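Local atomic coordinates of myosin-4 (Saccharomyces cerevisiae, PDB entry 3MMI), a protein that is a type V myosin motor that helps restrict certain proteins to the bud and daughter cell, being recruited through SHE3 to mRNAs such as that of ASH1. Residues M98-R110 with F194-V208. Residues are numbered along the deposited sequence; the frame is centred on the assembly and turned at random.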
loop_
_atom_site.group_PDB
_atom_site.type_symbol
_atom_site.label_atom_id
_atom_site.label_comp_id
_atom_site.label_asym_id
_atom_site.label_seq_id
_atom_site.Cartn_x
_atom_site.Cartn_y
_atom_site.Cartn_z
ATOM N N MET A 98 12.546 -2.908 -4.842
ATOM C CA MET A 98 11.628 -3.973 -5.165
ATOM C C MET A 98 12.057 -5.278 -4.554
ATOM O O MET A 98 11.354 -5.822 -3.736
ATOM C CB MET A 98 11.448 -4.142 -6.661
ATOM C CG MET A 98 10.264 -4.997 -6.994
ATOM S SD MET A 98 9.672 -5.033 -8.667
ATOM C CE MET A 98 10.190 -6.631 -9.111
ATOM N N LEU A 99 13.224 -5.767 -4.942
ATOM C CA LEU A 99 13.701 -7.066 -4.473
ATOM C C LEU A 99 13.892 -7.068 -2.982
ATOM O O LEU A 99 13.426 -7.979 -2.290
ATOM C CB LEU A 99 15.045 -7.428 -5.117
ATOM C CG LEU A 99 15.017 -7.882 -6.573
ATOM C CD1 LEU A 99 16.406 -8.379 -6.973
ATOM C CD2 LEU A 99 14.026 -8.994 -6.686
ATOM N N GLY A 100 14.617 -6.062 -2.511
ATOM C CA GLY A 100 14.945 -5.968 -1.108
ATOM C C GLY A 100 13.723 -5.845 -0.202
ATOM O O GLY A 100 13.633 -6.561 0.797
ATOM N N GLY A 101 12.826 -4.922 -0.545
ATOM C CA GLY A 101 11.547 -4.751 0.141
ATOM C C GLY A 101 10.794 -6.073 0.278
ATOM O O GLY A 101 10.444 -6.547 1.397
ATOM N N ILE A 102 10.650 -6.742 -0.846
ATOM C CA ILE A 102 9.947 -8.001 -0.853
ATOM C C ILE A 102 10.612 -9.117 -0.078
ATOM O O ILE A 102 9.948 -9.819 0.648
ATOM C CB ILE A 102 9.637 -8.480 -2.285
ATOM C CG1 ILE A 102 8.633 -7.520 -2.941
ATOM C CG2 ILE A 102 8.952 -9.826 -2.258
ATOM C CD1 ILE A 102 8.655 -7.615 -4.565
ATOM N N PHE A 103 11.938 -9.284 -0.243
ATOM C CA PHE A 103 12.679 -10.320 0.497
ATOM C C PHE A 103 12.448 -10.104 2.005
ATOM O O PHE A 103 12.024 -10.988 2.675
ATOM C CB PHE A 103 14.179 -10.172 0.192
ATOM C CG PHE A 103 15.050 -11.059 1.027
ATOM C CD1 PHE A 103 15.116 -12.427 0.751
ATOM C CD2 PHE A 103 15.816 -10.538 2.074
ATOM C CE1 PHE A 103 15.938 -13.263 1.523
ATOM C CE2 PHE A 103 16.627 -11.367 2.816
ATOM C CZ PHE A 103 16.692 -12.723 2.548
ATOM N N TRP A 104 12.705 -8.892 2.497
ATOM C CA TRP A 104 12.630 -8.611 3.941
ATOM C C TRP A 104 11.171 -8.786 4.446
ATOM O O TRP A 104 10.919 -9.407 5.497
ATOM C CB TRP A 104 13.235 -7.218 4.277
ATOM C CG TRP A 104 14.811 -7.250 4.084
ATOM C CD1 TRP A 104 15.566 -6.559 3.154
ATOM C CD2 TRP A 104 15.748 -8.051 4.833
ATOM N NE1 TRP A 104 16.901 -6.859 3.310
ATOM C CE2 TRP A 104 17.042 -7.776 4.323
ATOM C CE3 TRP A 104 15.620 -8.963 5.887
ATOM C CZ2 TRP A 104 18.207 -8.397 4.844
ATOM C CZ3 TRP A 104 16.758 -9.561 6.414
ATOM C CH2 TRP A 104 18.038 -9.281 5.885
ATOM N N LEU A 105 10.211 -8.311 3.658
ATOM C CA LEU A 105 8.846 -8.301 4.102
ATOM C C LEU A 105 8.315 -9.694 4.077
ATOM O O LEU A 105 7.594 -10.099 4.967
ATOM C CB LEU A 105 7.956 -7.390 3.292
ATOM C CG LEU A 105 8.147 -5.907 3.690
ATOM C CD1 LEU A 105 7.721 -4.927 2.653
ATOM C CD2 LEU A 105 7.552 -5.577 5.069
ATOM N N SER A 106 8.715 -10.455 3.086
ATOM C CA SER A 106 8.340 -11.839 3.082
ATOM C C SER A 106 8.836 -12.613 4.295
ATOM O O SER A 106 8.099 -13.435 4.816
ATOM C CB SER A 106 8.870 -12.519 1.828
ATOM O OG SER A 106 8.307 -13.819 1.853
ATOM N N ASN A 107 10.064 -12.295 4.772
ATOM C CA ASN A 107 10.644 -12.899 5.990
ATOM C C ASN A 107 9.871 -12.427 7.255
ATOM O O ASN A 107 9.472 -13.229 8.060
ATOM C CB ASN A 107 12.173 -12.621 6.065
ATOM C CG ASN A 107 13.017 -13.711 5.291
ATOM O OD1 ASN A 107 13.290 -14.787 5.833
ATOM N ND2 ASN A 107 13.395 -13.416 4.035
ATOM N N LEU A 108 9.691 -11.114 7.398
ATOM C CA LEU A 108 9.038 -10.563 8.618
ATOM C C LEU A 108 7.595 -11.004 8.705
ATOM O O LEU A 108 7.038 -11.168 9.816
ATOM C CB LEU A 108 9.051 -9.048 8.645
ATOM C CG LEU A 108 10.422 -8.415 8.779
ATOM C CD1 LEU A 108 10.201 -6.929 8.955
ATOM C CD2 LEU A 108 11.290 -9.039 9.874
ATOM N N SER A 109 7.027 -11.255 7.524
ATOM C CA SER A 109 5.618 -11.524 7.428
ATOM C C SER A 109 5.261 -12.821 8.094
ATOM O O SER A 109 4.093 -13.081 8.360
ATOM C CB SER A 109 5.070 -11.497 5.985
ATOM O OG SER A 109 5.269 -12.781 5.378
ATOM N N ARG A 110 6.260 -13.583 8.450
ATOM C CA ARG A 110 6.040 -14.891 9.072
ATOM C C ARG A 110 6.155 -14.810 10.603
ATOM O O ARG A 110 5.867 -15.767 11.265
ATOM C CB ARG A 110 7.076 -15.927 8.504
ATOM C CG ARG A 110 6.756 -16.410 7.062
ATOM C CD ARG A 110 7.910 -16.762 6.166
ATOM N NE ARG A 110 7.529 -16.634 4.713
ATOM C CZ ARG A 110 6.936 -17.622 4.080
ATOM N NH1 ARG A 110 6.618 -18.696 4.750
ATOM N NH2 ARG A 110 6.660 -17.561 2.825
ATOM N N PHE A 194 5.960 -4.977 -16.205
ATOM C CA PHE A 194 6.342 -4.612 -14.848
ATOM C C PHE A 194 5.552 -5.400 -13.780
ATOM O O PHE A 194 6.111 -5.853 -12.788
ATOM C CB PHE A 194 6.210 -3.114 -14.597
ATOM C CG PHE A 194 6.287 -2.762 -13.112
ATOM C CD1 PHE A 194 7.468 -2.496 -12.541
ATOM C CD2 PHE A 194 5.134 -2.738 -12.304
ATOM C CE1 PHE A 194 7.576 -2.160 -11.215
ATOM C CE2 PHE A 194 5.208 -2.414 -10.931
ATOM C CZ PHE A 194 6.452 -2.144 -10.383
ATOM N N LEU A 195 4.258 -5.539 -13.983
ATOM C CA LEU A 195 3.395 -6.244 -13.069
ATOM C C LEU A 195 3.630 -7.744 -13.124
ATOM O O LEU A 195 3.534 -8.399 -12.074
ATOM C CB LEU A 195 1.900 -6.021 -13.401
ATOM C CG LEU A 195 1.451 -4.561 -13.121
ATOM C CD1 LEU A 195 0.033 -4.293 -13.563
ATOM C CD2 LEU A 195 1.689 -4.179 -11.605
ATOM N N ASN A 196 3.928 -8.272 -14.342
ATOM C CA ASN A 196 4.362 -9.718 -14.420
ATOM C C ASN A 196 5.683 -9.944 -13.669
ATOM O O ASN A 196 5.866 -10.922 -13.046
ATOM C CB ASN A 196 4.536 -10.233 -15.891
ATOM C CG ASN A 196 3.225 -10.286 -16.673
ATOM O OD1 ASN A 196 3.182 -9.941 -17.871
ATOM N ND2 ASN A 196 2.164 -10.634 -16.010
ATOM N N GLU A 197 6.554 -8.949 -13.710
ATOM C CA GLU A 197 7.826 -9.060 -13.049
ATOM C C GLU A 197 7.700 -8.823 -11.550
ATOM O O GLU A 197 8.403 -9.439 -10.762
ATOM C CB GLU A 197 8.867 -8.132 -13.712
ATOM C CG GLU A 197 9.279 -8.679 -15.112
ATOM C CD GLU A 197 10.222 -7.769 -15.910
ATOM O OE1 GLU A 197 10.717 -6.748 -15.364
ATOM O OE2 GLU A 197 10.437 -8.054 -17.078
ATOM N N PHE A 198 6.768 -7.948 -11.136
ATOM C CA PHE A 198 6.454 -7.760 -9.725
ATOM C C PHE A 198 5.897 -9.043 -9.205
ATOM O O PHE A 198 6.254 -9.548 -8.122
ATOM C CB PHE A 198 5.393 -6.645 -9.585
ATOM C CG PHE A 198 5.110 -6.228 -8.194
ATOM C CD1 PHE A 198 5.996 -6.521 -7.153
ATOM C CD2 PHE A 198 4.008 -5.421 -7.923
ATOM C CE1 PHE A 198 5.778 -6.072 -5.855
ATOM C CE2 PHE A 198 3.745 -5.060 -6.625
ATOM C CZ PHE A 198 4.648 -5.339 -5.597
ATOM N N ASP A 199 4.989 -9.610 -9.971
ATOM C CA ASP A 199 4.393 -10.865 -9.594
ATOM C C ASP A 199 5.380 -12.066 -9.468
ATOM O O ASP A 199 5.239 -12.917 -8.582
ATOM C CB ASP A 199 3.325 -11.220 -10.621
ATOM C CG ASP A 199 2.560 -12.515 -10.259
ATOM O OD1 ASP A 199 1.529 -12.463 -9.551
ATOM O OD2 ASP A 199 3.020 -13.624 -10.636
ATOM N N ALA A 200 6.410 -12.117 -10.329
ATOM C CA ALA A 200 7.449 -13.219 -10.230
ATOM C C ALA A 200 8.250 -13.151 -8.973
ATOM O O ALA A 200 8.549 -14.170 -8.386
ATOM C CB ALA A 200 8.420 -13.170 -11.459
ATOM N N VAL A 201 8.721 -11.943 -8.628
ATOM C CA VAL A 201 9.502 -11.724 -7.420
ATOM C C VAL A 201 8.656 -12.104 -6.187
ATOM O O VAL A 201 9.063 -12.864 -5.358
ATOM C CB VAL A 201 9.901 -10.304 -7.332
ATOM C CG1 VAL A 201 10.640 -10.076 -6.006
ATOM C CG2 VAL A 201 10.739 -9.874 -8.545
ATOM N N LEU A 202 7.397 -11.663 -6.157
ATOM C CA LEU A 202 6.507 -12.077 -5.071
ATOM C C LEU A 202 6.510 -13.626 -4.918
ATOM O O LEU A 202 6.697 -14.159 -3.800
ATOM C CB LEU A 202 5.096 -11.552 -5.327
ATOM C CG LEU A 202 4.622 -10.257 -4.667
ATOM C CD1 LEU A 202 5.625 -9.475 -3.981
ATOM C CD2 LEU A 202 3.778 -9.431 -5.716
ATOM N N CYS A 203 6.325 -14.346 -6.038
ATOM C CA CYS A 203 6.459 -15.864 -6.014
ATOM C C CYS A 203 7.886 -16.343 -5.724
ATOM O O CYS A 203 8.044 -17.259 -4.969
ATOM C CB CYS A 203 6.021 -16.526 -7.286
ATOM S SG CYS A 203 4.347 -16.098 -7.891
ATOM N N LYS A 204 8.898 -15.678 -6.272
ATOM C CA LYS A 204 10.308 -16.047 -6.051
ATOM C C LYS A 204 10.596 -16.047 -4.565
ATOM O O LYS A 204 10.976 -17.114 -3.994
ATOM C CB LYS A 204 11.266 -15.061 -6.787
ATOM C CG LYS A 204 12.760 -15.455 -6.704
ATOM N N PHE A 205 10.343 -14.901 -3.913
ATOM C CA PHE A 205 10.660 -14.746 -2.492
ATOM C C PHE A 205 9.599 -15.342 -1.571
ATOM O O PHE A 205 9.535 -15.022 -0.403
ATOM C CB PHE A 205 11.031 -13.291 -2.164
ATOM C CG PHE A 205 12.278 -12.841 -2.803
ATOM C CD1 PHE A 205 13.396 -13.679 -2.869
ATOM C CD2 PHE A 205 12.388 -11.564 -3.332
ATOM C CE1 PHE A 205 14.574 -13.226 -3.480
ATOM C CE2 PHE A 205 13.579 -11.135 -3.935
ATOM C CZ PHE A 205 14.661 -11.965 -4.004
ATOM N N GLN A 206 8.760 -16.198 -2.119
ATOM C CA GLN A 206 7.776 -16.949 -1.352
ATOM C C GLN A 206 6.746 -16.148 -0.467
ATOM O O GLN A 206 6.359 -16.610 0.629
ATOM C CB GLN A 206 8.480 -18.036 -0.500
ATOM C CG GLN A 206 9.034 -19.274 -1.341
ATOM C CD GLN A 206 9.892 -20.243 -0.468
ATOM O OE1 GLN A 206 9.368 -20.938 0.416
ATOM N NE2 GLN A 206 11.204 -20.218 -0.667
ATOM N N VAL A 207 6.221 -15.009 -0.952
ATOM C CA VAL A 207 5.226 -14.376 -0.130
ATOM C C VAL A 207 3.937 -15.191 -0.106
ATOM O O VAL A 207 3.516 -15.701 -1.103
ATOM C CB VAL A 207 5.100 -12.822 -0.326
ATOM C CG1 VAL A 207 6.269 -12.196 -1.033
ATOM C CG2 VAL A 207 3.752 -12.391 -0.887
ATOM N N VAL A 208 3.325 -15.351 1.055
ATOM C CA VAL A 208 2.115 -16.157 1.146
ATOM C C VAL A 208 1.012 -15.563 0.248
ATOM O O VAL A 208 0.966 -14.350 0.031
ATOM C CB VAL A 208 1.565 -16.305 2.622
ATOM C CG1 VAL A 208 2.634 -16.817 3.463
ATOM C CG2 VAL A 208 1.101 -14.961 3.230
#
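Ile102 pushes CD1 among Phe198, Val201 and Leu202, meeting the ring edge of Phe198 at CE1 (3.5 Å), while its other branch, CG2, lies near the plane of the Phe205 ring at its edge. Phe205 is wedged against helix 97-108: CB of Phe103 sits over one ring face, and the Phe103 ring turns its edge to that same ring in a T-shaped pair (centroids 5.7 Å apart, planes at 75°). Leu99 CD2 reaches Phe205 CE2 (3.5 Å) and Val201 CG1. Met98 SD lies obliquely beside the rings of Phe194 and Phe198, two Met-aromatic contacts, and a bend at chi3 (108°) carries CE to Val201 CG2. Farther along, Ser106 OG, standing anti to the backbone N, donates to Phe205 O (2.8 Å). Arg110 NE binds Ser106 O, which Ser109 OG approaches from the opposite face. Phe160 and helix 209-234 back Phe198. The acceptor Phe205 O lies where helix 185-204 ends in a Schellman motif, with Gln206 at positive phi and Val207 N bonded to Leu202 O (3.0 Å). The two helical segments, crossing at -36°, are joined by apolar packing and by a serine hydrogen bond to the helix-ending turn within the all-helical dilute-domain globular tail of this class V myosin.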